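Local coordinates for glutaconate coenzyme a-transferase (Acidaminococcus fermentans, PDB 1POI), which transfers coenzyme A from acetyl-CoA to glutaconate or (R)-2-hydroxyglutarate in the fermentation of glutamate through the hydroxyglutarate pathway, at residues A[43-48]-A[65-70]; A[176-181]-A[247-252]; A[212-217]-A[237-242]. All coordinates share one frame; numbering follows the deposited sequence.

Contact 1 (A[43-48]-A[65-70]); sequences ITDLTG and RVKAYI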
loop_
_atom_site.group_PDB
_atom_site.type_symbol
_atom_site.label_atom_id
_atom_site.label_comp_id
_atom_site.label_asym_id
_atom_site.label_seq_id
_atom_site.Cartn_x
_atom_site.Cartn_y
_atom_site.Cartn_z
ATOM N N ILE A 43 7.629 34.916 -23.723
ATOM C CA ILE A 43 8.987 34.524 -23.366
ATOM C C ILE A 43 9.640 34.040 -24.640
ATOM O O ILE A 43 8.994 33.350 -25.418
ATOM C CB ILE A 43 8.966 33.476 -22.291
ATOM C CG1 ILE A 43 8.706 34.188 -20.968
ATOM C CG2 ILE A 43 10.269 32.700 -22.275
ATOM C CD1 ILE A 43 8.164 33.317 -19.906
ATOM N N THR A 44 10.891 34.434 -24.880
ATOM C CA THR A 44 11.546 34.064 -26.126
ATOM C C THR A 44 13.068 33.935 -26.027
ATOM O O THR A 44 13.660 34.115 -24.961
ATOM C CB THR A 44 11.138 35.107 -27.212
ATOM O OG1 THR A 44 11.873 34.906 -28.440
ATOM C CG2 THR A 44 11.339 36.531 -26.675
ATOM N N ASP A 45 13.695 33.625 -27.155
ATOM C CA ASP A 45 15.141 33.485 -27.227
ATOM C C ASP A 45 15.666 32.571 -26.126
ATOM O O ASP A 45 16.517 32.945 -25.318
ATOM C CB ASP A 45 15.833 34.865 -27.205
ATOM C CG ASP A 45 15.880 35.525 -28.590
ATOM O OD1 ASP A 45 16.638 35.026 -29.460
ATOM O OD2 ASP A 45 15.167 36.541 -28.813
ATOM N N LEU A 46 15.086 31.378 -26.089
ATOM C CA LEU A 46 15.431 30.326 -25.151
ATOM C C LEU A 46 16.364 29.353 -25.867
ATOM O O LEU A 46 16.326 29.213 -27.100
ATOM C CB LEU A 46 14.155 29.578 -24.781
ATOM C CG LEU A 46 13.212 30.029 -23.665
ATOM C CD1 LEU A 46 13.331 31.501 -23.380
ATOM C CD2 LEU A 46 11.786 29.636 -24.053
ATOM N N THR A 47 17.237 28.719 -25.103
ATOM C CA THR A 47 18.138 27.706 -25.649
ATOM C C THR A 47 17.839 26.515 -24.735
ATOM O O THR A 47 17.247 26.682 -23.647
ATOM C CB THR A 47 19.672 28.145 -25.568
ATOM O OG1 THR A 47 19.982 29.066 -26.617
ATOM C CG2 THR A 47 20.610 26.988 -25.744
ATOM N N GLY A 48 18.185 25.317 -25.186
ATOM C CA GLY A 48 17.978 24.156 -24.357
ATOM C C GLY A 48 18.290 22.874 -25.070
ATOM O O GLY A 48 18.528 22.851 -26.288
ATOM N N ARG A 65 10.245 30.850 -30.544
ATOM C CA ARG A 65 10.828 31.160 -29.236
ATOM C C ARG A 65 12.174 30.484 -28.937
ATOM O O ARG A 65 12.620 30.506 -27.791
ATOM C CB ARG A 65 9.874 30.794 -28.095
ATOM C CG ARG A 65 8.443 31.206 -28.273
ATOM C CD ARG A 65 8.201 32.683 -28.178
ATOM N NE ARG A 65 6.784 32.984 -28.437
ATOM C CZ ARG A 65 5.899 33.303 -27.492
ATOM N NH1 ARG A 65 6.273 33.372 -26.225
ATOM N NH2 ARG A 65 4.628 33.526 -27.799
ATOM N N VAL A 66 12.860 29.951 -29.934
ATOM C CA VAL A 66 14.110 29.265 -29.657
ATOM C C VAL A 66 15.281 29.807 -30.477
ATOM O O VAL A 66 15.252 29.794 -31.717
ATOM C CB VAL A 66 13.928 27.734 -29.862
ATOM C CG1 VAL A 66 15.232 27.002 -29.688
ATOM C CG2 VAL A 66 12.901 27.194 -28.869
ATOM N N LYS A 67 16.314 30.259 -29.760
ATOM C CA LYS A 67 17.524 30.861 -30.337
ATOM C C LYS A 67 18.439 29.770 -30.860
ATOM O O LYS A 67 18.927 29.831 -31.978
ATOM C CB LYS A 67 18.215 31.695 -29.250
ATOM C CG LYS A 67 19.305 32.647 -29.729
ATOM C CD LYS A 67 19.867 33.519 -28.589
ATOM C CE LYS A 67 20.746 32.723 -27.617
ATOM N NZ LYS A 67 21.523 33.596 -26.649
ATOM N N ALA A 68 18.642 28.749 -30.040
ATOM C CA ALA A 68 19.464 27.602 -30.398
ATOM C C ALA A 68 18.802 26.405 -29.727
ATOM O O ALA A 68 18.326 26.505 -28.580
ATOM C CB ALA A 68 20.871 27.782 -29.880
ATOM N N TYR A 69 18.774 25.284 -30.431
ATOM C CA TYR A 69 18.139 24.073 -29.935
ATOM C C TYR A 69 19.127 22.920 -30.059
ATOM O O TYR A 69 19.695 22.703 -31.143
ATOM C CB TYR A 69 16.895 23.826 -30.790
ATOM C CG TYR A 69 16.125 22.568 -30.511
ATOM C CD1 TYR A 69 15.505 22.347 -29.271
ATOM C CD2 TYR A 69 15.986 21.599 -31.507
ATOM C CE1 TYR A 69 14.761 21.186 -29.041
ATOM C CE2 TYR A 69 15.253 20.450 -31.291
ATOM C CZ TYR A 69 14.641 20.243 -30.065
ATOM O OH TYR A 69 13.904 19.096 -29.893
ATOM N N ILE A 70 19.387 22.236 -28.937
ATOM C CA ILE A 70 20.334 21.113 -28.905
ATOM C C ILE A 70 19.460 19.868 -29.080
ATOM O O ILE A 70 18.665 19.512 -28.208
ATOM C CB ILE A 70 21.189 21.078 -27.562
ATOM C CG1 ILE A 70 21.704 22.484 -27.178
ATOM C CG2 ILE A 70 22.399 20.151 -27.723
ATOM C CD1 ILE A 70 22.492 23.207 -28.256
#
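Arg65 reaches across to the start of the neighbouring segment, where its NH1 donates to Ile43 O at 2.8 Å. The segments lead into two adjacent parallel strands, 46-48 and 68-70, of the seven-stranded sheet of this CoA-transferase subunit. Helix 55-62 lies in the connection between them, as in a beta-alpha-beta unit. The arginine chain bends at chi2 (-71°), which brings CD beside Ile43 O and sets that oxygen at the edge of the guanidinium, in its plane. NH2 turns to Leu39 O. Cut back to alanine, this position would probably leave Ile43 O and Leu39 O without these donors. Arg65 O takes Leu46 N at 3.1 Å, the donor tilted from the carbonyl plane. Val66 pairs with Leu46 in a parallel bridge, both side chains on one face of the sheet. Leu46 packs there on Ile38 of helix 32-40, and Val66 on Trp57 and Leu60 of helix 55-62. The chain turns a corner at Lys67, whose N donates to Leu46 O at 2.9 Å. With CG anti to the backbone N (chi1 -167°), the lysine chain crosses Asp45 at about a right angle, CG lying 3.6 Å from Asp45 OD1. Its NZ goes on to Asp144 O. Ala68 CB touches Thr47 OG1 at 3.6 Å, and Ala68 O receives a CA-H...O contact from Thr47 CA at 3.2 Å. Ile70 N donates to Gly48 O at 2.9 Å, almost head-on. Ile70 CG1 lies 3.3 Å from the same Gly48 O.

Contact 2 (A[176-181]-A[247-252]); sequences IIHAQQ and SQCYGL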
loop_
_atom_site.group_PDB
_atom_site.type_symbol
_atom_site.label_atom_id
_atom_site.label_comp_id
_atom_site.label_asym_id
_atom_site.label_seq_id
_atom_site.Cartn_x
_atom_site.Cartn_y
_atom_site.Cartn_z
ATOM N N ILE A 176 11.850 22.720 -15.817
ATOM C CA ILE A 176 10.398 22.619 -15.625
ATOM C C ILE A 176 9.993 21.166 -15.785
ATOM O O ILE A 176 10.271 20.553 -16.829
ATOM C CB ILE A 176 9.617 23.516 -16.610
ATOM C CG1 ILE A 176 10.023 24.990 -16.393
ATOM C CG2 ILE A 176 8.118 23.362 -16.375
ATOM C CD1 ILE A 176 9.765 25.908 -17.553
ATOM N N ILE A 177 9.423 20.597 -14.716
ATOM C CA ILE A 177 8.976 19.197 -14.705
ATOM C C ILE A 177 7.549 19.007 -14.124
ATOM O O ILE A 177 7.079 19.800 -13.286
ATOM C CB ILE A 177 9.982 18.267 -13.926
ATOM C CG1 ILE A 177 9.884 18.498 -12.422
ATOM C CG2 ILE A 177 11.408 18.466 -14.410
ATOM C CD1 ILE A 177 10.948 17.748 -11.655
ATOM N N HIS A 178 6.865 17.952 -14.563
ATOM C CA HIS A 178 5.515 17.691 -14.075
ATOM C C HIS A 178 5.458 16.417 -13.221
ATOM O O HIS A 178 5.864 15.351 -13.664
ATOM C CB HIS A 178 4.541 17.577 -15.250
ATOM C CG HIS A 178 3.117 17.498 -14.819
ATOM N ND1 HIS A 178 2.456 18.574 -14.276
ATOM C CD2 HIS A 178 2.283 16.445 -14.696
ATOM C CE1 HIS A 178 1.281 18.185 -13.817
ATOM N NE2 HIS A 178 1.154 16.895 -14.060
ATOM N N ALA A 179 4.916 16.508 -12.020
ATOM C CA ALA A 179 4.873 15.345 -11.157
ATOM C C ALA A 179 3.480 15.109 -10.587
ATOM O O ALA A 179 2.631 16.005 -10.630
ATOM C CB ALA A 179 5.864 15.534 -10.048
ATOM N N GLN A 180 3.253 13.926 -10.010
ATOM C CA GLN A 180 1.941 13.599 -9.458
ATOM C C GLN A 180 1.635 14.225 -8.118
ATOM O O GLN A 180 0.482 14.552 -7.846
ATOM C CB GLN A 180 1.713 12.096 -9.395
ATOM C CG GLN A 180 1.659 11.435 -10.751
ATOM C CD GLN A 180 3.031 11.146 -11.264
ATOM O OE1 GLN A 180 4.015 11.598 -10.690
ATOM N NE2 GLN A 180 3.126 10.336 -12.289
ATOM N N GLN A 181 2.641 14.390 -7.272
ATOM C CA GLN A 181 2.416 15.008 -5.954
ATOM C C GLN A 181 3.634 15.824 -5.515
ATOM O O GLN A 181 4.787 15.485 -5.856
ATOM C CB GLN A 181 2.138 13.943 -4.885
ATOM C CG GLN A 181 1.044 12.946 -5.206
ATOM C CD GLN A 181 1.057 11.788 -4.247
ATOM O OE1 GLN A 181 1.938 10.927 -4.319
ATOM N NE2 GLN A 181 0.101 11.765 -3.323
ATOM N N SER A 247 -0.233 14.430 -22.830
ATOM C CA SER A 247 0.667 13.302 -22.641
ATOM C C SER A 247 0.292 12.486 -21.413
ATOM O O SER A 247 -0.473 12.956 -20.546
ATOM C CB SER A 247 2.113 13.783 -22.575
ATOM O OG SER A 247 2.338 14.529 -21.405
ATOM N N GLN A 248 0.810 11.256 -21.364
ATOM C CA GLN A 248 0.548 10.323 -20.253
ATOM C C GLN A 248 1.079 10.864 -18.935
ATOM O O GLN A 248 1.815 11.841 -18.894
ATOM C CB GLN A 248 1.197 8.955 -20.513
ATOM C CG GLN A 248 0.951 8.444 -21.887
ATOM C CD GLN A 248 1.488 7.080 -22.097
ATOM O OE1 GLN A 248 2.641 6.902 -22.505
ATOM N NE2 GLN A 248 0.653 6.077 -21.842
ATOM N N CYS A 249 0.698 10.214 -17.858
ATOM C CA CYS A 249 1.155 10.596 -16.562
ATOM C C CYS A 249 0.810 9.395 -15.723
ATOM O O CYS A 249 -0.336 9.224 -15.264
ATOM C CB CYS A 249 0.449 11.841 -16.099
ATOM S SG CYS A 249 0.867 12.305 -14.435
ATOM N N TYR A 250 1.805 8.515 -15.638
ATOM C CA TYR A 250 1.761 7.264 -14.916
ATOM C C TYR A 250 0.839 7.194 -13.704
ATOM O O TYR A 250 0.931 8.006 -12.786
ATOM C CB TYR A 250 3.189 6.884 -14.510
ATOM C CG TYR A 250 3.316 5.495 -13.922
ATOM C CD1 TYR A 250 3.049 5.266 -12.574
ATOM C CD2 TYR A 250 3.650 4.400 -14.724
ATOM C CE1 TYR A 250 3.097 4.002 -12.044
ATOM C CE2 TYR A 250 3.705 3.113 -14.190
ATOM C CZ TYR A 250 3.424 2.931 -12.856
ATOM O OH TYR A 250 3.437 1.667 -12.305
ATOM N N GLY A 251 -0.061 6.215 -13.714
ATOM C CA GLY A 251 -0.955 6.002 -12.596
ATOM C C GLY A 251 -2.101 6.970 -12.511
ATOM O O GLY A 251 -2.953 6.851 -11.623
ATOM N N LEU A 252 -2.134 7.938 -13.420
ATOM C CA LEU A 252 -3.215 8.900 -13.407
ATOM C C LEU A 252 -4.041 8.924 -14.686
ATOM O O LEU A 252 -5.263 8.776 -14.634
ATOM C CB LEU A 252 -2.694 10.291 -13.068
ATOM C CG LEU A 252 -2.320 10.454 -11.597
ATOM C CD1 LEU A 252 -1.750 11.829 -11.359
ATOM C CD2 LEU A 252 -3.521 10.246 -10.713
#
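Gln180 NE2 donates to Tyr250 O at 3.2 Å. The N-H...O angle is 140°, so the bond is bent. The nitrogen lies in the carbonyl plane of Tyr250, on a lone pair, while that oxygen sits 27° out of the glutamine amide plane. The other end of the amide is held as well, because Gln180 OE1 bonds to Trp191 N. With both ends bound, the rotation of the amide is set. The glutamine chain bends at chi2 (83°), and this brings the amide up to Cys249 SG. Cys249 SG lies 3.7 Å from Gln180 NE2, close to the CG of the same side chain. Leu252 CD1 also rests against Gln180 CG, at 3.5 Å. The two side chains run alongside each other, pointing opposite ways. At Gln180 the chain turns a corner on leaving the parallel sheet. Gln180 and Gln181 both face Arg189 of strand 188-189, which makes a classic beta bulge. The opposing segment, 247-252, is a loop that follows the last strand of the parallel sheet. Its residues 249-252 form a type II turn, closed by Leu252 N to Cys249 O at 2.9 Å, with Gly251 at the positive-phi position. Tyr250 O, inside this turn, is the acceptor for the glutamine. The same loop meets other chains: Gln248 bonds to the partner protein of the assembly, and Tyr250 packs on Thr225 of another copy of this subunit. Nearer the sheet, Cys249 SG approaches the His178 ring at its edge, 4.4 Å from His178 CD2. On that ring, His178 ND1 is hydrogen-bonded to Thr210 OG1.

Contact 3 (A[212-217]-A[237-242]); sequences EEIISD and VVLAPY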
loop_
_atom_site.group_PDB
_atom_site.type_symbol
_atom_site.label_atom_id
_atom_site.label_comp_id
_atom_site.label_asym_id
_atom_site.label_seq_id
_atom_site.Cartn_x
_atom_site.Cartn_y
_atom_site.Cartn_z
ATOM N N GLU A 212 -0.004 17.398 -10.024
ATOM C CA GLU A 212 -1.420 17.039 -10.056
ATOM C C GLU A 212 -2.059 17.350 -8.737
ATOM O O GLU A 212 -3.241 17.654 -8.662
ATOM C CB GLU A 212 -1.561 15.552 -10.327
ATOM C CG GLU A 212 -0.991 15.104 -11.640
ATOM C CD GLU A 212 -1.868 15.500 -12.801
ATOM O OE1 GLU A 212 -3.044 15.828 -12.573
ATOM O OE2 GLU A 212 -1.391 15.469 -13.950
ATOM N N GLU A 213 -1.315 17.146 -7.669
ATOM C CA GLU A 213 -1.829 17.459 -6.356
ATOM C C GLU A 213 -0.730 17.852 -5.399
ATOM O O GLU A 213 0.433 17.528 -5.599
ATOM C CB GLU A 213 -2.629 16.304 -5.793
ATOM C CG GLU A 213 -1.930 14.982 -5.912
ATOM C CD GLU A 213 -2.761 13.856 -5.359
ATOM O OE1 GLU A 213 -3.642 14.133 -4.504
ATOM O OE2 GLU A 213 -2.517 12.704 -5.792
ATOM N N ILE A 214 -1.143 18.535 -4.346
ATOM C CA ILE A 214 -0.271 19.036 -3.314
ATOM C C ILE A 214 -0.708 18.407 -2.000
ATOM O O ILE A 214 -1.900 18.433 -1.665
ATOM C CB ILE A 214 -0.418 20.613 -3.219
ATOM C CG1 ILE A 214 0.082 21.270 -4.520
ATOM C CG2 ILE A 214 0.301 21.176 -1.988
ATOM C CD1 ILE A 214 0.020 22.784 -4.529
ATOM N N ILE A 215 0.238 17.813 -1.275
ATOM C CA ILE A 215 -0.055 17.224 0.037
ATOM C C ILE A 215 0.801 17.912 1.111
ATOM O O ILE A 215 1.862 18.487 0.805
ATOM C CB ILE A 215 0.178 15.689 0.082
ATOM C CG1 ILE A 215 1.391 15.288 -0.753
ATOM C CG2 ILE A 215 -1.065 14.946 -0.403
ATOM C CD1 ILE A 215 1.814 13.863 -0.512
ATOM N N SER A 216 0.341 17.868 2.358
ATOM C CA SER A 216 1.049 18.496 3.455
ATOM C C SER A 216 2.444 17.955 3.592
ATOM O O SER A 216 2.731 16.845 3.152
ATOM C CB SER A 216 0.310 18.284 4.768
ATOM O OG SER A 216 0.384 16.942 5.204
ATOM N N ASP A 217 3.305 18.718 4.251
ATOM C CA ASP A 217 4.682 18.296 4.446
ATOM C C ASP A 217 4.683 17.110 5.351
ATOM O O ASP A 217 5.396 16.154 5.079
ATOM C CB ASP A 217 5.533 19.397 5.064
ATOM C CG ASP A 217 5.727 20.569 4.140
ATOM O OD1 ASP A 217 6.049 20.370 2.941
ATOM O OD2 ASP A 217 5.553 21.694 4.642
ATOM N N VAL A 237 6.159 25.627 -6.760
ATOM C CA VAL A 237 5.233 24.487 -6.787
ATOM C C VAL A 237 3.897 25.022 -7.280
ATOM O O VAL A 237 3.332 25.936 -6.677
ATOM C CB VAL A 237 5.004 23.847 -5.390
ATOM C CG1 VAL A 237 3.865 22.862 -5.466
ATOM C CG2 VAL A 237 6.230 23.104 -4.931
ATOM N N VAL A 238 3.400 24.457 -8.375
ATOM C CA VAL A 238 2.126 24.892 -8.960
ATOM C C VAL A 238 1.117 23.741 -9.140
ATOM O O VAL A 238 1.421 22.729 -9.777
ATOM C CB VAL A 238 2.357 25.553 -10.360
ATOM C CG1 VAL A 238 1.072 26.145 -10.878
ATOM C CG2 VAL A 238 3.455 26.605 -10.296
ATOM N N LEU A 239 -0.087 23.900 -8.602
ATOM C CA LEU A 239 -1.125 22.864 -8.739
ATOM C C LEU A 239 -1.702 22.921 -10.150
ATOM O O LEU A 239 -2.311 23.905 -10.520
ATOM C CB LEU A 239 -2.242 23.082 -7.711
ATOM C CG LEU A 239 -3.299 21.976 -7.554
ATOM C CD1 LEU A 239 -2.653 20.604 -7.500
ATOM C CD2 LEU A 239 -4.138 22.194 -6.290
ATOM N N ALA A 240 -1.449 21.907 -10.957
ATOM C CA ALA A 240 -1.959 21.869 -12.316
ATOM C C ALA A 240 -2.437 20.479 -12.750
ATOM O O ALA A 240 -1.663 19.707 -13.340
ATOM C CB ALA A 240 -0.939 22.367 -13.263
ATOM N N PRO A 241 -3.713 20.137 -12.434
ATOM C CA PRO A 241 -4.373 18.869 -12.759
ATOM C C PRO A 241 -4.355 18.609 -14.250
ATOM O O PRO A 241 -4.781 19.453 -15.024
ATOM C CB PRO A 241 -5.784 19.093 -12.263
ATOM C CG PRO A 241 -5.555 19.896 -11.030
ATOM C CD PRO A 241 -4.546 20.917 -11.501
ATOM N N TYR A 242 -3.923 17.409 -14.635
ATOM C CA TYR A 242 -3.793 16.998 -16.030
ATOM C C TYR A 242 -2.839 17.927 -16.750
ATOM O O TYR A 242 -2.900 18.054 -17.978
ATOM C CB TYR A 242 -5.142 16.971 -16.771
ATOM C CG TYR A 242 -6.151 16.028 -16.185
ATOM C CD1 TYR A 242 -6.958 16.446 -15.134
ATOM C CD2 TYR A 242 -6.280 14.706 -16.645
ATOM C CE1 TYR A 242 -7.876 15.589 -14.529
ATOM C CE2 TYR A 242 -7.211 13.822 -16.037
ATOM C CZ TYR A 242 -8.002 14.293 -14.971
ATOM O OH TYR A 242 -8.907 13.502 -14.292
#
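Glu212 and Tyr242 make the polar part of this contact. Tyr242 N donates to Glu212 OE1 at 2.7 Å, nearly straight at 169°. The nitrogen comes to the syn side of that oxygen, 23° out of the carboxylate plane. Glu212 OE1 also lies 3.3 Å from Pro241 CA. The Glu212 side chain sets out away from 237-242, but it bends at chi2 (-75°) and carries the carboxylate back to the opposing backbone. The other oxygen, OE2, is hydrogen-bonded to His178 NE2 and to Tyr253 OH. Partners on both oxygens should keep the carboxylate from rotating. Tyr253 serves twice here, since its ring also stacks on that of Tyr242.

Several close contacts set side-chain carbons against the backbone. Leu239 CD1 reaches the corner of the other segment, 3.2 Å from Glu212 O and 3.4 Å from Glu213 CA. Pro241 CG approaches the same carbonyl oxygen of Glu212.

The apolar part is carried by Ile214. Its CD1 fits between two side chains, 3.9 Å from Leu239 CB and 4.0 Å from Val237 CG1. The Ile214 side chain crosses both at a slant. Another copy of this protein covers this region: its Met314 packs on Ile214, and its Pro306 on Glu213 and Ile215.

The two segments do not pair as strands. Strand 236-239 is the outermost strand, within this chain, of the parallel sheet, next to strand 206-211. At Glu212 the chain turns a corner out of that sheet and continues as strand 213-214 of a small mixed sheet. The contact therefore joins the ends of two neighbouring strands of an open alpha/beta sheet, where the loops leave it, to the small sheet beside it.

How the contacts relate
All three contacts reach the same parallel sheet. Contact 1 lies on one side of the chain's centre, contacts 2 and 3 on the other; the centres of contacts 1 and 2 are about 24 Å apart. Contact 1 joins adjacent strands and relies mostly on backbone bonds. Contacts 2 and 3 gather where strands end, and there side chains grip the backbone: an amide in one, a carboxylate in the other. Contact 2 is buried, while contacts 1 and 3 are partly so. Contacts 2 and 3 touch, with centres about 11 Å apart. Both also meet other chains, whereas no other protein chain of the assembly touches contact 1.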